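Tannase (Fusobacterium nucleatum subsp. nucleatum ATCC 25586, PDB 6YQ4) probably hydrolyses gallotannins as a serine hydrolase of the alpha/beta type, and carries a bound magnesium ion. Local coordinates at residues 49-58 with 145-154; 66-76 with 100-110. All blocks are in the same frame, centred on the assembly; numbering follows the deposited sequence.

Interactions 1 and 2 build on three adjacent strands, 48-54, 110-114 and 73-76, inside the nine-stranded main sheet of an alpha/beta-hydrolase-type fold. Interaction 1 packs strand 48-54 against the end of helix 134-148 and the magnesium-binding loop after it; interaction 2 joins strand 73-76 to helix 100-106 and the start of strand 110-114. Their centres lie about 10 Å apart. They meet where Tyr57 OH approaches Gly108 O at 2.5 Å, probably a hydrogen bond. The metal lies near both: Asp150 and Met153 of interaction 1 bind it, while the side chain of Ile73 is only a neighbour at about 6 Å. Pro76 of interaction 2 lies near, without touching, a probable nucleophile elbow around Ser166.

Interaction 1. Residues 49-58 with 145-154; sequences MNIYIPEEYF and YLYLNDEVMP. With MG (magnesium ion), chain E.
Apolar packing carries the contact between Met49, Ile51 and Ile53 on the strand and the helix end and loop at 145-154. Met49, bent at its last torsion (chi3 51°), sets CE 3.6 Å from Tyr145 CD2. Ile51 and Met153 meet tip to tip, Ile51 CD1 standing 3.5 Å from Met153 CE; Ile51 CD1 also lies 4.2 Å from Leu146 CD2. Ile53 crosses the ring of Pro154 at about a right angle, its CD1 lying 3.6 Å from Pro154 CD. Farther along, Phe58 CZ touches Pro154 CG.

One side-chain hydrogen bond folds back inside 145-154. Asn149 brings its ND2 to Tyr145 O (3.0 Å), which also receives Asn149 N from the opposite face of the carbonyl plane; Asn149 ND2 lies over the centre of one face of the Tyr145 ring. The Asn149 amide is also held by Leu8 O and Phe10 N.

Metal bonds fix the loop beyond. Asp150 grips magnesium twice, through O and through OD2 at 2.4 Å, and Met153 O binds it at 2.3 Å; Gly155 O adds a further ligand. The whole is a helix laid on a sheet, as in the alpha/beta-hydrolase fold, with a metal-bound loop continuing the helix.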
loop_
_atom_site.group_PDB
_atom_site.type_symbol
_atom_site.label_atom_id
_atom_site.label_comp_id
_atom_site.label_asym_id
_atom_site.label_seq_id
_atom_site.Cartn_x
_atom_site.Cartn_y
_atom_site.Cartn_z
ATOM N N MET A 49 3.649 13.855 -13.727
ATOM C CA MET A 49 2.275 13.449 -13.461
ATOM C C MET A 49 1.375 13.699 -14.669
ATOM O O MET A 49 1.491 14.727 -15.341
ATOM C CB MET A 49 1.739 14.194 -12.246
ATOM C CG MET A 49 0.260 14.073 -12.029
ATOM S SD MET A 49 -0.203 14.837 -10.448
ATOM C CE MET A 49 0.572 16.450 -10.602
ATOM N N ASN A 50 0.465 12.757 -14.923
ATOM C CA ASN A 50 -0.549 12.869 -15.964
ATOM C C ASN A 50 -1.875 13.267 -15.338
ATOM O O ASN A 50 -2.313 12.646 -14.361
ATOM C CB ASN A 50 -0.747 11.545 -16.701
ATOM C CG ASN A 50 0.458 11.129 -17.486
ATOM O OD1 ASN A 50 1.231 11.965 -17.936
ATOM N ND2 ASN A 50 0.627 9.824 -17.665
ATOM N N ILE A 51 -2.527 14.266 -15.921
ATOM C CA ILE A 51 -3.825 14.741 -15.455
ATOM C C ILE A 51 -4.837 14.569 -16.580
ATOM O O ILE A 51 -4.611 15.037 -17.701
ATOM C CB ILE A 51 -3.756 16.204 -14.999
ATOM C CG1 ILE A 51 -2.855 16.332 -13.772
ATOM C CG2 ILE A 51 -5.155 16.735 -14.722
ATOM C CD1 ILE A 51 -2.780 17.759 -13.260
ATOM N N TYR A 52 -5.941 13.890 -16.282
ATOM C CA TYR A 52 -7.014 13.649 -17.235
ATOM C C TYR A 52 -8.300 14.287 -16.728
ATOM O O TYR A 52 -8.698 14.070 -15.576
ATOM C CB TYR A 52 -7.215 12.157 -17.446
ATOM C CG TYR A 52 -5.951 11.456 -17.855
ATOM C CD1 TYR A 52 -5.420 11.633 -19.130
ATOM C CD2 TYR A 52 -5.268 10.634 -16.966
ATOM C CE1 TYR A 52 -4.265 10.992 -19.514
ATOM C CE2 TYR A 52 -4.116 9.990 -17.344
ATOM C CZ TYR A 52 -3.622 10.169 -18.621
ATOM O OH TYR A 52 -2.469 9.531 -18.992
ATOM N N ILE A 53 -8.945 15.075 -17.579
ATOM C CA ILE A 53 -10.170 15.763 -17.185
ATOM C C ILE A 53 -11.281 15.448 -18.183
ATOM O O ILE A 53 -11.067 15.569 -19.403
ATOM C CB ILE A 53 -9.933 17.274 -17.085
ATOM C CG1 ILE A 53 -8.688 17.552 -16.246
ATOM C CG2 ILE A 53 -11.188 17.993 -16.549
ATOM C CD1 ILE A 53 -8.521 19.022 -15.911
ATOM N N PRO A 54 -12.470 15.047 -17.726
ATOM C CA PRO A 54 -13.569 14.793 -18.670
ATOM C C PRO A 54 -13.881 16.006 -19.542
ATOM O O PRO A 54 -13.795 17.159 -19.109
ATOM C CB PRO A 54 -14.743 14.433 -17.757
ATOM C CG PRO A 54 -14.090 13.866 -16.527
ATOM C CD PRO A 54 -12.837 14.690 -16.343
ATOM N N GLU A 55 -14.234 15.720 -20.801
ATOM C CA GLU A 55 -14.504 16.773 -21.771
ATOM C C GLU A 55 -15.729 17.593 -21.388
ATOM O O GLU A 55 -15.813 18.779 -21.730
ATOM C CB GLU A 55 -14.657 16.147 -23.167
ATOM C CG GLU A 55 -14.975 17.108 -24.328
ATOM C CD GLU A 55 -13.894 18.146 -24.608
ATOM O OE1 GLU A 55 -12.801 18.061 -24.019
ATOM O OE2 GLU A 55 -14.139 19.058 -25.427
ATOM N N GLU A 56 -16.682 16.983 -20.677
ATOM C CA GLU A 56 -17.857 17.708 -20.196
ATOM C C GLU A 56 -17.483 18.957 -19.409
ATOM O O GLU A 56 -18.208 19.956 -19.451
ATOM C CB GLU A 56 -18.715 16.791 -19.312
ATOM C CG GLU A 56 -19.544 15.762 -20.068
ATOM C CD GLU A 56 -18.744 14.540 -20.521
ATOM O OE1 GLU A 56 -19.371 13.618 -21.084
ATOM O OE2 GLU A 56 -17.507 14.496 -20.315
ATOM N N TYR A 57 -16.367 18.917 -18.680
ATOM C CA TYR A 57 -15.977 19.978 -17.759
ATOM C C TYR A 57 -15.387 21.194 -18.462
ATOM O O TYR A 57 -14.997 22.160 -17.785
ATOM C CB TYR A 57 -14.996 19.413 -16.736
ATOM C CG TYR A 57 -15.630 18.364 -15.836
ATOM C CD1 TYR A 57 -17.012 18.185 -15.807
ATOM C CD2 TYR A 57 -14.853 17.560 -15.018
ATOM C CE1 TYR A 57 -17.591 17.229 -14.999
ATOM C CE2 TYR A 57 -15.425 16.609 -14.197
ATOM C CZ TYR A 57 -16.792 16.446 -14.193
ATOM O OH TYR A 57 -17.351 15.493 -13.375
ATOM N N PHE A 58 -15.322 21.165 -19.799
ATOM C CA PHE A 58 -14.963 22.312 -20.620
ATOM C C PHE A 58 -16.135 22.819 -21.448
ATOM O O PHE A 58 -15.977 23.764 -22.224
ATOM C CB PHE A 58 -13.778 21.952 -21.524
ATOM C CG PHE A 58 -12.580 21.485 -20.760
ATOM C CD1 PHE A 58 -11.630 22.391 -20.313
ATOM C CD2 PHE A 58 -12.421 20.138 -20.450
ATOM C CE1 PHE A 58 -10.535 21.962 -19.584
ATOM C CE2 PHE A 58 -11.324 19.700 -19.724
ATOM C CZ PHE A 58 -10.378 20.615 -19.300
ATOM N N TYR A 145 1.333 20.285 -5.752
ATOM C CA TYR A 145 1.064 20.816 -7.085
ATOM C C TYR A 145 -0.432 20.929 -7.349
ATOM O O TYR A 145 -0.900 21.937 -7.891
ATOM C CB TYR A 145 1.723 19.922 -8.139
ATOM C CG TYR A 145 1.480 20.347 -9.566
ATOM C CD1 TYR A 145 2.427 21.113 -10.253
ATOM C CD2 TYR A 145 0.315 19.976 -10.232
ATOM C CE1 TYR A 145 2.210 21.510 -11.544
ATOM C CE2 TYR A 145 0.092 20.366 -11.531
ATOM C CZ TYR A 145 1.044 21.133 -12.188
ATOM O OH TYR A 145 0.813 21.530 -13.483
ATOM N N LEU A 146 -1.198 19.894 -6.994
ATOM C CA LEU A 146 -2.649 19.950 -7.162
ATOM C C LEU A 146 -3.266 21.110 -6.396
ATOM O O LEU A 146 -4.134 21.809 -6.931
ATOM C CB LEU A 146 -3.285 18.642 -6.723
ATOM C CG LEU A 146 -2.888 17.429 -7.560
ATOM C CD1 LEU A 146 -3.734 16.231 -7.146
ATOM C CD2 LEU A 146 -3.054 17.734 -9.021
ATOM N N TYR A 147 -2.840 21.331 -5.142
ATOM C CA TYR A 147 -3.404 22.434 -4.354
ATOM C C TYR A 147 -3.020 23.788 -4.932
ATOM O O TYR A 147 -3.866 24.683 -5.045
ATOM C CB TYR A 147 -2.952 22.343 -2.890
ATOM C CG TYR A 147 -3.806 21.405 -2.064
ATOM C CD1 TYR A 147 -5.132 21.722 -1.758
ATOM C CD2 TYR A 147 -3.302 20.190 -1.612
ATOM C CE1 TYR A 147 -5.926 20.856 -1.008
ATOM C CE2 TYR A 147 -4.085 19.317 -0.856
ATOM C CZ TYR A 147 -5.395 19.652 -0.559
ATOM O OH TYR A 147 -6.155 18.776 0.181
ATOM N N LEU A 148 -1.744 23.954 -5.307
ATOM C CA LEU A 148 -1.274 25.213 -5.879
ATOM C C LEU A 148 -2.073 25.617 -7.110
ATOM O O LEU A 148 -2.286 26.813 -7.348
ATOM C CB LEU A 148 0.210 25.099 -6.223
ATOM C CG LEU A 148 0.871 26.407 -6.682
ATOM C CD1 LEU A 148 2.009 26.832 -5.776
ATOM C CD2 LEU A 148 1.377 26.261 -8.099
ATOM N N ASN A 149 -2.534 24.648 -7.896
ATOM C CA ASN A 149 -3.248 24.921 -9.137
ATOM C C ASN A 149 -4.738 24.680 -9.024
ATOM O O ASN A 149 -5.402 24.550 -10.055
ATOM C CB ASN A 149 -2.710 24.056 -10.270
ATOM C CG ASN A 149 -1.326 24.423 -10.664
ATOM O OD1 ASN A 149 -1.108 25.443 -11.306
ATOM N ND2 ASN A 149 -0.371 23.590 -10.297
ATOM N N ASP A 150 -5.270 24.571 -7.804
ATOM C CA ASP A 150 -6.686 24.244 -7.649
ATOM C C ASP A 150 -7.571 25.285 -8.322
ATOM O O ASP A 150 -8.541 24.935 -9.005
ATOM C CB ASP A 150 -7.034 24.111 -6.162
ATOM C CG ASP A 150 -8.398 23.468 -5.929
ATOM O OD1 ASP A 150 -8.908 23.549 -4.786
ATOM O OD2 ASP A 150 -8.956 22.882 -6.883
ATOM N N GLU A 151 -7.231 26.568 -8.171
ATOM C CA GLU A 151 -8.142 27.615 -8.617
ATOM C C GLU A 151 -8.241 27.662 -10.130
ATOM O O GLU A 151 -9.266 28.086 -10.670
ATOM C CB GLU A 151 -7.707 28.967 -8.063
ATOM C CG GLU A 151 -7.872 29.043 -6.541
ATOM C CD GLU A 151 -7.416 30.370 -5.952
ATOM O OE1 GLU A 151 -6.877 31.215 -6.709
ATOM O OE2 GLU A 151 -7.609 30.572 -4.731
ATOM N N VAL A 152 -7.215 27.204 -10.835
ATOM C CA VAL A 152 -7.261 27.232 -12.285
ATOM C C VAL A 152 -7.546 25.855 -12.887
ATOM O O VAL A 152 -7.976 25.776 -14.048
ATOM C CB VAL A 152 -5.949 27.836 -12.836
ATOM C CG1 VAL A 152 -4.756 26.921 -12.544
ATOM C CG2 VAL A 152 -6.083 28.153 -14.313
ATOM N N MET A 153 -7.358 24.780 -12.131
ATOM C CA MET A 153 -7.589 23.429 -12.640
ATOM C C MET A 153 -8.991 22.952 -12.279
ATOM O O MET A 153 -9.444 23.160 -11.147
ATOM C CB MET A 153 -6.559 22.445 -12.078
ATOM C CG MET A 153 -6.725 20.985 -12.540
ATOM S SD MET A 153 -5.459 19.844 -11.897
ATOM C CE MET A 153 -4.011 20.877 -12.116
ATOM N N PRO A 154 -9.706 22.336 -13.221
ATOM C CA PRO A 154 -11.021 21.780 -12.888
ATOM C C PRO A 154 -10.926 20.762 -11.763
ATOM O O PRO A 154 -9.895 20.114 -11.551
ATOM C CB PRO A 154 -11.477 21.133 -14.207
ATOM C CG PRO A 154 -10.788 21.932 -15.270
ATOM C CD PRO A 154 -9.445 22.323 -14.674
HETATM MG MG MG E . -10.170 23.016 -8.983
#

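Interaction 2. Residues 66-76 with 100-110; sequences YNSNNAPIFFP and SLTYALSKGYV
Phe74 reaches from strand 73-76 to helix 100-106. Its CB lies 3.8 Å from Val110 O and also close to Ala104 CB and Tyr109 CB. With CG anti to the backbone N (chi1 -177°), the ring extends along the helix: CG and CD2 both pack on Ala104 CB, CD2 at 3.7 Å, and CE2 and CZ end at Ser100, whose OG lies in the ring plane at its edge, 3.6 Å from CE2. Two residues on, Pro76 CG rests on Leu101 CD1.

Strand 73-76, helix 100-106 and strand 110-114 form a beta-alpha-beta unit, the repeating element of the alpha/beta-hydrolase sheet, and strand and helix axes run antiparallel (178°). Ile73 and Val110 form a parallel bridge: Val110 N donates to Pro72 O, and Phe74 N donates to Val110 O at 2.7 Å.

The helix closes in a Schellman motif at Gly108, and Tyr66 CD1 approaches Lys107 O at 3.4 Å. Tyr66 turns its ring edge to the face of Tyr109 in a T-shaped stack, planes at 69°, and Pro72 CB lies 3.4 Å from Tyr109 CE2. Beyond, Tyr109 OH is hydrogen-bonded to Asp490 of helix 482-493.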
loop_
_atom_site.group_PDB
_atom_site.type_symbol
_atom_site.label_atom_id
_atom_site.label_comp_id
_atom_site.label_asym_id
_atom_site.label_seq_id
_atom_site.Cartn_x
_atom_site.Cartn_y
_atom_site.Cartn_z
ATOM N N TYR A 66 -21.435 15.548 -10.422
ATOM C CA TYR A 66 -20.126 16.191 -10.468
ATOM C C TYR A 66 -20.033 17.193 -11.615
ATOM O O TYR A 66 -20.489 16.926 -12.731
ATOM C CB TYR A 66 -19.015 15.145 -10.605
ATOM C CG TYR A 66 -18.892 14.179 -9.432
ATOM C CD1 TYR A 66 -18.389 12.880 -9.619
ATOM C CD2 TYR A 66 -19.250 14.562 -8.138
ATOM C CE1 TYR A 66 -18.274 12.002 -8.564
ATOM C CE2 TYR A 66 -19.136 13.686 -7.072
ATOM C CZ TYR A 66 -18.651 12.408 -7.287
ATOM O OH TYR A 66 -18.515 11.539 -6.230
ATOM N N ASN A 67 -19.436 18.352 -11.335
ATOM C CA ASN A 67 -19.204 19.342 -12.380
ATOM C C ASN A 67 -17.752 19.804 -12.371
ATOM O O ASN A 67 -16.914 19.224 -11.679
ATOM C CB ASN A 67 -20.164 20.534 -12.230
ATOM C CG ASN A 67 -19.995 21.278 -10.909
ATOM O OD1 ASN A 67 -18.879 21.557 -10.469
ATOM N ND2 ASN A 67 -21.117 21.620 -10.277
ATOM N N SER A 68 -17.449 20.863 -13.114
ATOM C CA SER A 68 -16.068 21.303 -13.256
ATOM C C SER A 68 -15.507 22.009 -12.020
ATOM O O SER A 68 -14.300 22.254 -11.976
ATOM C CB SER A 68 -15.953 22.220 -14.464
ATOM O OG SER A 68 -14.957 23.190 -14.225
ATOM N N ASN A 69 -16.336 22.363 -11.036
ATOM C CA ASN A 69 -15.863 22.908 -9.767
ATOM C C ASN A 69 -16.044 21.926 -8.619
ATOM O O ASN A 69 -15.675 22.227 -7.478
ATOM C CB ASN A 69 -16.589 24.216 -9.441
ATOM C CG ASN A 69 -16.237 25.327 -10.400
ATOM O OD1 ASN A 69 -15.470 26.228 -10.063
ATOM N ND2 ASN A 69 -16.786 25.268 -11.610
ATOM N N ASN A 70 -16.564 20.745 -8.916
ATOM C CA ASN A 70 -17.112 19.814 -7.953
ATOM C C ASN A 70 -16.318 18.537 -7.834
ATOM O O ASN A 70 -16.255 17.959 -6.748
ATOM C CB ASN A 70 -18.524 19.431 -8.385
ATOM C CG ASN A 70 -19.408 19.210 -7.255
ATOM O OD1 ASN A 70 -19.045 19.498 -6.124
ATOM N ND2 ASN A 70 -20.602 18.711 -7.528
ATOM N N ALA A 71 -15.713 18.107 -8.933
ATOM C CA ALA A 71 -15.347 16.714 -9.107
ATOM C C ALA A 71 -14.260 16.312 -8.125
ATOM O O ALA A 71 -13.221 16.974 -8.050
ATOM C CB ALA A 71 -14.873 16.482 -10.539
ATOM N N PRO A 72 -14.456 15.242 -7.368
ATOM C CA PRO A 72 -13.331 14.622 -6.661
ATOM C C PRO A 72 -12.179 14.334 -7.615
ATOM O O PRO A 72 -12.371 14.139 -8.821
ATOM C CB PRO A 72 -13.927 13.325 -6.100
ATOM C CG PRO A 72 -15.382 13.533 -6.097
ATOM C CD PRO A 72 -15.717 14.517 -7.179
ATOM N N ILE A 73 -10.971 14.301 -7.057
ATOM C CA ILE A 73 -9.750 14.063 -7.815
ATOM C C ILE A 73 -9.253 12.680 -7.428
ATOM O O ILE A 73 -8.932 12.431 -6.255
ATOM C CB ILE A 73 -8.697 15.160 -7.562
ATOM C CG1 ILE A 73 -9.226 16.513 -8.051
ATOM C CG2 ILE A 73 -7.368 14.848 -8.275
ATOM C CD1 ILE A 73 -8.235 17.647 -7.927
ATOM N N PHE A 74 -9.228 11.771 -8.408
ATOM C CA PHE A 74 -8.771 10.404 -8.208
ATOM C C PHE A 74 -7.263 10.359 -8.435
ATOM O O PHE A 74 -6.783 10.719 -9.519
ATOM C CB PHE A 74 -9.508 9.452 -9.152
ATOM C CG PHE A 74 -9.147 7.993 -8.960
ATOM C CD1 PHE A 74 -9.508 7.321 -7.791
ATOM C CD2 PHE A 74 -8.461 7.293 -9.949
ATOM C CE1 PHE A 74 -9.185 5.977 -7.606
ATOM C CE2 PHE A 74 -8.126 5.940 -9.772
ATOM C CZ PHE A 74 -8.485 5.279 -8.582
ATOM N N PHE A 75 -6.530 9.889 -7.425
ATOM C CA PHE A 75 -5.072 9.998 -7.333
ATOM C C PHE A 75 -4.405 8.616 -7.253
ATOM O O PHE A 75 -3.886 8.231 -6.197
ATOM C CB PHE A 75 -4.747 10.862 -6.109
ATOM C CG PHE A 75 -3.325 11.338 -6.034
ATOM C CD1 PHE A 75 -2.886 12.398 -6.826
ATOM C CD2 PHE A 75 -2.426 10.754 -5.149
ATOM C CE1 PHE A 75 -1.554 12.839 -6.772
ATOM C CE2 PHE A 75 -1.098 11.206 -5.074
ATOM C CZ PHE A 75 -0.668 12.244 -5.887
ATOM N N PRO A 76 -4.378 7.853 -8.356
ATOM C CA PRO A 76 -3.685 6.544 -8.338
ATOM C C PRO A 76 -2.175 6.628 -8.561
ATOM O O PRO A 76 -1.696 7.337 -9.447
ATOM C CB PRO A 76 -4.342 5.783 -9.502
ATOM C CG PRO A 76 -4.689 6.884 -10.499
ATOM C CD PRO A 76 -5.017 8.124 -9.664
ATOM N N SER A 100 -8.565 1.588 -13.673
ATOM C CA SER A 100 -9.130 2.430 -12.629
ATOM C C SER A 100 -9.277 3.884 -13.070
ATOM O O SER A 100 -10.212 4.571 -12.634
ATOM C CB SER A 100 -8.274 2.315 -11.366
ATOM O OG SER A 100 -7.034 2.958 -11.538
ATOM N N LEU A 101 -8.367 4.364 -13.925
ATOM C CA LEU A 101 -8.436 5.744 -14.394
ATOM C C LEU A 101 -9.559 5.924 -15.403
ATOM O O LEU A 101 -10.256 6.949 -15.391
ATOM C CB LEU A 101 -7.103 6.159 -15.021
ATOM C CG LEU A 101 -5.895 6.377 -14.112
ATOM C CD1 LEU A 101 -5.356 5.059 -13.528
ATOM C CD2 LEU A 101 -4.811 7.133 -14.879
ATOM N N THR A 102 -9.723 4.950 -16.311
ATOM C CA THR A 102 -10.871 4.964 -17.217
ATOM C C THR A 102 -12.179 4.888 -16.437
ATOM O O THR A 102 -13.153 5.574 -16.765
ATOM C CB THR A 102 -10.792 3.788 -18.187
ATOM O OG1 THR A 102 -9.596 3.870 -18.982
ATOM C CG2 THR A 102 -12.019 3.751 -19.079
ATOM N N TYR A 103 -12.222 4.034 -15.414
ATOM C CA TYR A 103 -13.387 3.963 -14.546
ATOM C C TYR A 103 -13.655 5.316 -13.896
ATOM O O TYR A 103 -14.791 5.808 -13.902
ATOM C CB TYR A 103 -13.184 2.871 -13.487
ATOM C CG TYR A 103 -14.494 2.259 -13.042
ATOM C CD1 TYR A 103 -15.343 2.952 -12.173
ATOM C CD2 TYR A 103 -14.903 1.009 -13.512
ATOM C CE1 TYR A 103 -16.568 2.427 -11.786
ATOM C CE2 TYR A 103 -16.124 0.471 -13.121
ATOM C CZ TYR A 103 -16.956 1.191 -12.255
ATOM O OH TYR A 103 -18.171 0.675 -11.857
ATOM N N ALA A 104 -12.603 5.944 -13.359
ATOM C CA ALA A 104 -12.753 7.237 -12.706
ATOM C C ALA A 104 -13.332 8.277 -13.667
ATOM O O ALA A 104 -14.278 8.999 -13.324
ATOM C CB ALA A 104 -11.408 7.690 -12.135
ATOM N N LEU A 105 -12.793 8.347 -14.887
ATOM C CA LEU A 105 -13.272 9.332 -15.853
ATOM C C LEU A 105 -14.734 9.105 -16.208
ATOM O O LEU A 105 -15.491 10.068 -16.378
ATOM C CB LEU A 105 -12.415 9.304 -17.116
ATOM C CG LEU A 105 -11.065 10.023 -17.037
ATOM C CD1 LEU A 105 -10.259 9.684 -18.279
ATOM C CD2 LEU A 105 -11.237 11.538 -16.879
ATOM N N SER A 106 -15.153 7.845 -16.329
ATOM C CA SER A 106 -16.541 7.579 -16.698
ATOM C C SER A 106 -17.498 8.021 -15.601
ATOM O O SER A 106 -18.632 8.422 -15.889
ATOM C CB SER A 106 -16.747 6.092 -16.987
ATOM O OG SER A 106 -16.719 5.349 -15.776
ATOM N N LYS A 107 -17.060 7.947 -14.347
ATOM C CA LYS A 107 -17.840 8.391 -13.199
ATOM C C LYS A 107 -17.720 9.889 -12.943
ATOM O O LYS A 107 -18.291 10.381 -11.965
ATOM C CB LYS A 107 -17.410 7.610 -11.948
ATOM C CG LYS A 107 -17.939 6.181 -11.908
ATOM C CD LYS A 107 -19.474 6.207 -11.905
ATOM C CE LYS A 107 -20.068 4.929 -12.466
ATOM N NZ LYS A 107 -19.390 3.763 -11.862
ATOM N N GLY A 108 -16.980 10.624 -13.766
ATOM C CA GLY A 108 -16.906 12.064 -13.611
ATOM C C GLY A 108 -15.804 12.592 -12.715
ATOM O O GLY A 108 -15.840 13.777 -12.365
ATOM N N TYR A 109 -14.835 11.760 -12.327
ATOM C CA TYR A 109 -13.684 12.228 -11.557
ATOM C C TYR A 109 -12.643 12.880 -12.457
ATOM O O TYR A 109 -12.443 12.475 -13.604
ATOM C CB TYR A 109 -13.016 11.074 -10.799
ATOM C CG TYR A 109 -13.895 10.471 -9.752
ATOM C CD1 TYR A 109 -14.899 9.577 -10.093
ATOM C CD2 TYR A 109 -13.752 10.816 -8.426
ATOM C CE1 TYR A 109 -15.737 9.042 -9.133
ATOM C CE2 TYR A 109 -14.591 10.281 -7.455
ATOM C CZ TYR A 109 -15.575 9.398 -7.815
ATOM O OH TYR A 109 -16.396 8.871 -6.850
ATOM N N VAL A 110 -11.973 13.892 -11.926
ATOM C CA VAL A 110 -10.696 14.307 -12.485
ATOM C C VAL A 110 -9.631 13.307 -12.042
ATOM O O VAL A 110 -9.635 12.821 -10.905
ATOM C CB VAL A 110 -10.352 15.745 -12.059
ATOM C CG1 VAL A 110 -8.864 16.024 -12.267
ATOM C CG2 VAL A 110 -11.176 16.742 -12.844
#